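Local atomic coordinates of methylmalonyl-CoA carboxyltransferase 12S subunit (Propionibacterium freudenreichii, PDB entry 1ON3), a protein that transfers the carboxyl group of methylmalonyl-CoA to the biotin of the 1.3S subunit of transcarboxylase, yielding propanoyl-CoA and carboxylated biotin. Residues Gln44-Arg49 against Ala99-Phe104; His199-Gly204 against Asp219-Ala224; Asn333-Met338 against Leu367-Gly372. All coordinates share one frame; numbering follows the deposited sequence.

Interaction 1 (Gln44-Arg49 against Ala99-Phe104); sequences QTARER and AASQDF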
# COMPACT_ATOMS: atom_id res chain seq x y z
N GLN E 44 25.79 -6.81 41.06
CA GLN E 44 24.46 -6.72 41.63
C GLN E 44 23.71 -7.99 41.20
O GLN E 44 24.17 -8.70 40.31
CB GLN E 44 23.73 -5.48 41.08
CG GLN E 44 24.38 -4.15 41.47
CD GLN E 44 23.74 -2.95 40.78
OE1 GLN E 44 24.19 -1.82 40.96
NE2 GLN E 44 22.69 -3.20 40.01
N THR E 45 22.57 -8.28 41.83
CA THR E 45 21.78 -9.46 41.44
C THR E 45 20.91 -9.06 40.26
O THR E 45 20.80 -7.89 39.92
CB THR E 45 20.83 -9.89 42.55
OG1 THR E 45 19.89 -8.83 42.78
CG2 THR E 45 21.59 -10.17 43.83
N ALA E 46 20.27 -10.04 39.64
CA ALA E 46 19.37 -9.78 38.52
C ALA E 46 18.26 -8.79 38.89
O ALA E 46 17.94 -7.90 38.10
CB ALA E 46 18.76 -11.07 38.05
N ARG E 47 17.68 -8.93 40.07
CA ARG E 47 16.60 -8.04 40.45
C ARG E 47 17.05 -6.65 40.87
O ARG E 47 16.34 -5.68 40.65
CB ARG E 47 15.73 -8.70 41.53
CG ARG E 47 14.96 -9.89 40.93
CD ARG E 47 14.25 -10.77 41.95
NE ARG E 47 13.61 -11.90 41.27
CZ ARG E 47 12.44 -11.83 40.63
NH1 ARG E 47 11.75 -10.69 40.60
NH2 ARG E 47 11.97 -12.90 40.02
N GLU E 48 18.24 -6.55 41.46
CA GLU E 48 18.76 -5.24 41.85
C GLU E 48 19.03 -4.44 40.57
O GLU E 48 18.78 -3.24 40.52
CB GLU E 48 20.06 -5.40 42.65
CG GLU E 48 19.84 -5.89 44.07
CD GLU E 48 21.11 -6.41 44.73
OE1 GLU E 48 21.05 -6.70 45.93
OE2 GLU E 48 22.15 -6.54 44.05
N ARG E 49 19.53 -5.11 39.54
CA ARG E 49 19.83 -4.45 38.27
C ARG E 49 18.57 -3.84 37.65
O ARG E 49 18.59 -2.69 37.22
CB ARG E 49 20.48 -5.45 37.30
CG ARG E 49 21.94 -5.75 37.66
CD ARG E 49 22.50 -7.00 36.96
NE ARG E 49 23.91 -7.21 37.30
CZ ARG E 49 24.60 -8.32 37.05
NH1 ARG E 49 24.02 -9.36 36.46
NH2 ARG E 49 25.87 -8.40 37.42
N ALA E 99 12.25 -5.54 29.51
CA ALA E 99 13.61 -5.93 29.90
C ALA E 99 13.70 -7.36 30.41
O ALA E 99 12.70 -7.95 30.83
CB ALA E 99 14.12 -4.97 30.97
N ALA E 100 14.92 -7.90 30.36
CA ALA E 100 15.19 -9.25 30.85
C ALA E 100 16.48 -9.15 31.66
O ALA E 100 17.36 -8.35 31.36
CB ALA E 100 15.38 -10.21 29.69
N SER E 101 16.59 -9.97 32.70
CA SER E 101 17.78 -9.91 33.54
C SER E 101 18.10 -11.32 34.01
O SER E 101 17.32 -11.91 34.76
CB SER E 101 17.50 -8.97 34.72
OG SER E 101 18.67 -8.69 35.48
N GLN E 102 19.22 -11.86 33.55
CA GLN E 102 19.62 -13.22 33.92
C GLN E 102 20.09 -13.29 35.36
O GLN E 102 20.78 -12.39 35.85
CB GLN E 102 20.72 -13.73 32.98
CG GLN E 102 20.20 -14.11 31.60
CD GLN E 102 21.28 -14.66 30.69
OE1 GLN E 102 22.34 -14.06 30.55
NE2 GLN E 102 21.00 -15.78 30.03
N ASP E 103 19.73 -14.39 36.01
CA ASP E 103 20.07 -14.61 37.40
C ASP E 103 21.15 -15.69 37.50
O ASP E 103 20.85 -16.89 37.47
CB ASP E 103 18.82 -15.04 38.18
CG ASP E 103 19.06 -15.12 39.67
OD1 ASP E 103 20.22 -14.98 40.09
OD2 ASP E 103 18.09 -15.33 40.41
N PHE E 104 22.39 -15.24 37.61
CA PHE E 104 23.52 -16.15 37.72
C PHE E 104 23.46 -17.06 38.97
O PHE E 104 24.06 -18.13 38.98
CB PHE E 104 24.83 -15.36 37.75
CG PHE E 104 26.06 -16.22 37.68
CD1 PHE E 104 26.45 -16.79 36.48
CD2 PHE E 104 26.78 -16.51 38.84
CE1 PHE E 104 27.54 -17.64 36.41
CE2 PHE E 104 27.88 -17.37 38.79
CZ PHE E 104 28.26 -17.93 37.57
O HOH W 1 21.49 -12.53 40.27
O HOH W 2 16.58 -13.42 41.13
O HOH W 3 21.33 -9.78 35.37
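S101 holds OG trans to its main-chain nitrogen (chi1 -171°), and this torsion carries the hydroxyl from strand 95-102 to the first turn of helix 46-53, where it donates to A46 O at 2.8 Å. The motif at this helix start is a capping box: T45 is the N-cap, E48 N reaches T45 OG1 at 3.1 Å, and T45 N donates to E48 OE2, which it meets from above the carboxylate plane. The hydroxyl comes to A46 O well off the C=O direction, with a C=O...donor angle of 109° and a tilt of 22° from the carbonyl plane. A46 CB points at the strand and rests 3.3 Å from Q102 O, in a buried spot, with D103 CB beside it. Water extends the joint. One molecule accepts from A46 N and donates to D103 OD1, tying the helix N-terminus to a carboxylate that also bonds T105. R49 runs extended from CG to NE, and its guanidinium forms salt bridges with D241 and D138, while Q44 O lies above one face, offset toward its rim. F104, just past the strand, belongs to the methylmalonyl-CoA pocket. In the plane of the R49 guanidinium, at its edge, a second water accepts from NH1 at 2.9 Å and donates both to S101 OG and to Q102 O, the latter at 2.7 Å.

Interaction 2 (His199-Gly204 against Asp219-Ala224); sequences HMFITG and DELGGA. With DXX (methylmalonic acid), chain U.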
# COMPACT_ATOMS: atom_id res chain seq x y z
N HIS E 199 32.79 -11.21 31.11
CA HIS E 199 33.64 -11.90 30.14
C HIS E 199 32.72 -12.47 29.07
O HIS E 199 31.60 -12.90 29.34
CB HIS E 199 34.48 -13.00 30.80
CG HIS E 199 35.46 -12.47 31.80
ND1 HIS E 199 35.15 -12.28 33.13
CD2 HIS E 199 36.73 -12.00 31.65
CE1 HIS E 199 36.17 -11.72 33.75
NE2 HIS E 199 37.14 -11.53 32.87
N MET E 200 33.20 -12.44 27.83
CA MET E 200 32.42 -12.92 26.71
C MET E 200 33.36 -13.57 25.69
O MET E 200 34.45 -13.07 25.44
CB MET E 200 31.69 -11.72 26.07
CG MET E 200 30.87 -12.02 24.84
SD MET E 200 29.72 -10.64 24.51
CE MET E 200 30.82 -9.39 23.80
N PHE E 201 32.95 -14.70 25.13
CA PHE E 201 33.77 -15.39 24.14
C PHE E 201 33.01 -16.56 23.52
O PHE E 201 32.06 -17.09 24.12
CB PHE E 201 35.09 -15.88 24.76
CG PHE E 201 34.94 -16.51 26.11
CD1 PHE E 201 34.23 -17.70 26.28
CD2 PHE E 201 35.52 -15.91 27.23
CE1 PHE E 201 34.09 -18.28 27.54
CE2 PHE E 201 35.39 -16.48 28.50
CZ PHE E 201 34.67 -17.67 28.66
N ILE E 202 33.38 -16.92 22.31
CA ILE E 202 32.72 -18.03 21.63
C ILE E 202 33.34 -19.32 22.16
O ILE E 202 32.63 -20.28 22.47
CB ILE E 202 32.89 -17.95 20.10
CG1 ILE E 202 32.04 -16.80 19.54
CG2 ILE E 202 32.48 -19.27 19.45
CD1 ILE E 202 30.59 -16.79 20.09
N THR E 203 34.67 -19.34 22.26
CA THR E 203 35.38 -20.50 22.78
C THR E 203 36.18 -20.10 24.02
O THR E 203 36.91 -19.10 24.01
CB THR E 203 36.32 -21.09 21.72
OG1 THR E 203 35.59 -21.32 20.51
CG2 THR E 203 36.91 -22.42 22.20
N GLY E 204 36.05 -20.88 25.09
CA GLY E 204 36.76 -20.58 26.32
C GLY E 204 38.26 -20.77 26.25
O GLY E 204 38.76 -21.43 25.34
N ASP E 219 40.34 -12.94 31.09
CA ASP E 219 40.44 -11.50 31.02
C ASP E 219 41.15 -11.02 29.77
O ASP E 219 40.72 -10.07 29.12
CB ASP E 219 41.15 -10.97 32.27
CG ASP E 219 40.45 -9.77 32.87
OD1 ASP E 219 39.27 -9.90 33.27
OD2 ASP E 219 41.07 -8.69 32.94
N GLU E 220 42.26 -11.67 29.42
CA GLU E 220 43.00 -11.29 28.23
C GLU E 220 42.18 -11.66 27.00
O GLU E 220 42.15 -10.93 26.01
CB GLU E 220 44.32 -12.04 28.15
CG GLU E 220 45.30 -11.79 29.27
CD GLU E 220 46.56 -12.62 29.09
OE1 GLU E 220 46.44 -13.86 29.01
OE2 GLU E 220 47.67 -12.04 29.03
N LEU E 221 41.53 -12.82 27.07
CA LEU E 221 40.74 -13.32 25.95
C LEU E 221 39.44 -12.58 25.67
O LEU E 221 39.20 -12.15 24.54
CB LEU E 221 40.42 -14.80 26.18
CG LEU E 221 39.59 -15.47 25.08
CD1 LEU E 221 40.39 -15.59 23.81
CD2 LEU E 221 39.15 -16.84 25.56
N GLY E 222 38.60 -12.44 26.68
CA GLY E 222 37.32 -11.80 26.47
C GLY E 222 36.84 -10.80 27.49
O GLY E 222 35.63 -10.68 27.73
N GLY E 223 37.78 -10.09 28.11
CA GLY E 223 37.41 -9.07 29.08
C GLY E 223 36.90 -7.85 28.32
O GLY E 223 37.13 -7.73 27.12
N ALA E 224 36.23 -6.93 29.01
CA ALA E 224 35.68 -5.73 28.36
C ALA E 224 36.71 -4.95 27.54
O ALA E 224 36.43 -4.52 26.42
CB ALA E 224 35.05 -4.82 29.41
C1 DXX U . 32.61 -24.85 23.72
O1 DXX U . 32.01 -25.84 24.35
CA DXX U . 32.37 -23.72 24.10
CB DXX U . 31.36 -23.26 23.26
C DXX U . 32.91 -22.91 25.16
O DXX U . 34.15 -23.05 25.25
O2 DXX U . 32.24 -22.15 25.88
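Two hydrogen bonds join the segments. H199 NE2 donates to D219 OD1 at 2.7 Å, with an N-H...O angle of 160°; the oxygen lies near the ring plane and offers its anti lone pair, while ring and carboxylate planes stand 57° apart. M200 N donates to G222 O at 3.0 Å. Two CA-H...O contacts flank this bond, H199 CA to G222 O and G222 CA to M200 O at 3.3 Å. That closeness explains the glycine, since a CB on G222 would collide with M200 O. Replacing H199 with an alanine would probably leave D219 OD1 without this donor. The fold here is the crotonase-like N-terminal half, where the weakly bonded strand 199-201 meets helix 218-222 and the glycines that follow L221 at a subunit interface: E380 of a second subunit bonds I202 N, and its Y381 bonds E220 O. Apolar contact comes from L221, whose CG, trans to its backbone nitrogen (chi1 180°), brings CD2 to F201 CD2 at 4.1 Å. L221 CD2 also covers T203 O at 3.5 Å, a buried oxygen with no hydrogen-bond partner in the model. G204 N donates to O of methylmalonic acid at 2.9 Å, and I202 O approaches the ligand's CB.

Interaction 3 (Asn333-Met338 against Leu367-Gly372); sequences NQPSVM and LVDVPG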
# COMPACT_ATOMS: atom_id res chain seq x y z
N ASN E 333 36.65 12.31 11.64
CA ASN E 333 37.99 11.74 11.59
C ASN E 333 38.82 12.34 12.72
O ASN E 333 38.60 13.48 13.13
CB ASN E 333 38.64 12.04 10.24
CG ASN E 333 37.73 11.72 9.08
OD1 ASN E 333 37.19 12.62 8.42
ND2 ASN E 333 37.54 10.43 8.81
N GLN E 334 39.79 11.57 13.22
CA GLN E 334 40.64 12.00 14.33
C GLN E 334 42.10 12.18 13.86
O GLN E 334 42.90 11.25 13.92
CB GLN E 334 40.57 10.95 15.45
CG GLN E 334 41.35 11.29 16.73
CD GLN E 334 40.84 12.54 17.40
OE1 GLN E 334 41.06 13.65 16.91
NE2 GLN E 334 40.13 12.38 18.51
N PRO E 335 42.46 13.40 13.41
CA PRO E 335 43.82 13.68 12.92
C PRO E 335 44.95 13.33 13.87
O PRO E 335 46.07 13.06 13.43
CB PRO E 335 43.75 15.18 12.59
CG PRO E 335 42.33 15.38 12.20
CD PRO E 335 41.63 14.61 13.31
N SER E 336 44.66 13.33 15.16
CA SER E 336 45.66 13.01 16.16
C SER E 336 45.99 11.52 16.29
O SER E 336 46.86 11.15 17.07
CB SER E 336 45.22 13.56 17.52
OG SER E 336 43.87 13.23 17.78
N VAL E 337 45.30 10.67 15.53
CA VAL E 337 45.56 9.23 15.57
C VAL E 337 45.70 8.69 14.15
O VAL E 337 44.76 8.74 13.36
CB VAL E 337 44.42 8.45 16.28
CG1 VAL E 337 44.70 6.96 16.24
CG2 VAL E 337 44.28 8.91 17.72
N MET E 338 46.89 8.18 13.83
CA MET E 338 47.18 7.65 12.51
C MET E 338 46.85 8.65 11.40
O MET E 338 46.37 8.26 10.33
CB MET E 338 46.39 6.36 12.28
CG MET E 338 46.84 5.19 13.14
SD MET E 338 45.87 3.71 12.76
CE MET E 338 44.50 3.98 13.82
N LEU E 367 32.22 15.41 10.34
CA LEU E 367 33.27 16.43 10.47
C LEU E 367 34.46 15.77 9.77
O LEU E 367 35.00 14.77 10.24
CB LEU E 367 33.59 16.71 11.94
CG LEU E 367 32.41 17.23 12.76
CD1 LEU E 367 32.89 17.50 14.19
CD2 LEU E 367 31.83 18.50 12.12
N VAL E 368 34.85 16.34 8.63
CA VAL E 368 35.89 15.76 7.80
C VAL E 368 37.30 16.36 7.78
O VAL E 368 37.48 17.56 7.59
CB VAL E 368 35.40 15.68 6.33
CG1 VAL E 368 36.42 14.94 5.46
CG2 VAL E 368 34.05 14.97 6.26
N ASP E 369 38.28 15.49 7.97
CA ASP E 369 39.70 15.83 7.92
C ASP E 369 40.37 14.47 7.73
O ASP E 369 40.92 13.90 8.67
CB ASP E 369 40.18 16.49 9.21
CG ASP E 369 41.55 17.12 9.05
OD1 ASP E 369 42.19 16.87 8.00
OD2 ASP E 369 41.99 17.86 9.96
N VAL E 370 40.31 13.95 6.51
CA VAL E 370 40.85 12.63 6.20
C VAL E 370 41.76 12.68 4.97
O VAL E 370 41.36 13.13 3.89
CB VAL E 370 39.67 11.62 6.00
CG1 VAL E 370 38.78 12.05 4.82
CG2 VAL E 370 40.20 10.19 5.82
N PRO E 371 43.00 12.20 5.10
CA PRO E 371 43.97 12.20 4.00
C PRO E 371 43.92 11.00 3.06
O PRO E 371 44.60 10.97 2.03
CB PRO E 371 45.29 12.29 4.73
CG PRO E 371 45.05 11.35 5.87
CD PRO E 371 43.62 11.68 6.34
N GLY E 372 43.13 10.00 3.43
CA GLY E 372 42.98 8.79 2.63
C GLY E 372 42.85 7.59 3.54
O GLY E 372 42.65 7.74 4.76
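Neighbouring parallel strands 326-333 and 364-370 of the C-terminal carboxyltransferase sheet meet here at their ends, where N333 takes part in the pairing with both its backbone and its side chain. N333 N donates to L367 O at 3.3 Å, nearly in line with the carbonyl bond (C=O...N angle 174°). Its side-chain oxygen then accepts from D369 N: OD1 to N is 3.1 Å, and the N-H...O angle is 170°. Between them the two bonds bracket V368, so one asparagine spans the interval from the L367 carbonyl to the D369 amide. With CG lying opposite the carbonyl carbon (chi1 -48°), the amide is carried over strand 364-370, toward V370, where OD1 approaches V370 CB at 3.6 Å and ND2 lies near V370 CG2. The CB of N333 also rests 3.3 Å from D369 O.

Beyond N333 the chain leaves the sheet through a type I turn, Q334 to V337, closed by V337 N to Q334 O. P335 in this turn sets its CG 3.4 Å from D369 OD2, an apolar ring against one carboxylate oxygen. That oxygen is also held by a salt bridge to R408 and a hydrogen bond with Y290 OH, while OD1 takes the backbone N of K409, so both oxygens of the buried aspartate have partners. Such joining of adjacent parallel strands, with helix 344-359 lying between them in sequence, is typical of the beta-alpha-beta crossover of the crotonase-like fold.

All three contacts are mainly buried, though interaction 2 reaches the surface through D219 and is the one that meets another subunit. Interactions 1 and 2 lie in the N-terminal half, with nearest atoms about 9 Å apart; interaction 3 belongs to the C-terminal half, its centre about 41 Å from that of interaction 1. Interactions 1 and 3 each use a strand of a seven-stranded mixed sheet, but the first binds it to a helix start through a hydroxyl and waters, the third to a neighbouring strand through the backbone and side-chain amide of an asparagine. Interaction 2 instead pairs a short strand outside the seven-stranded sheet with a helix and the glycines after it, relying on a histidine-carboxylate bond and glycine backbone, and it alone touches methylmalonic acid directly.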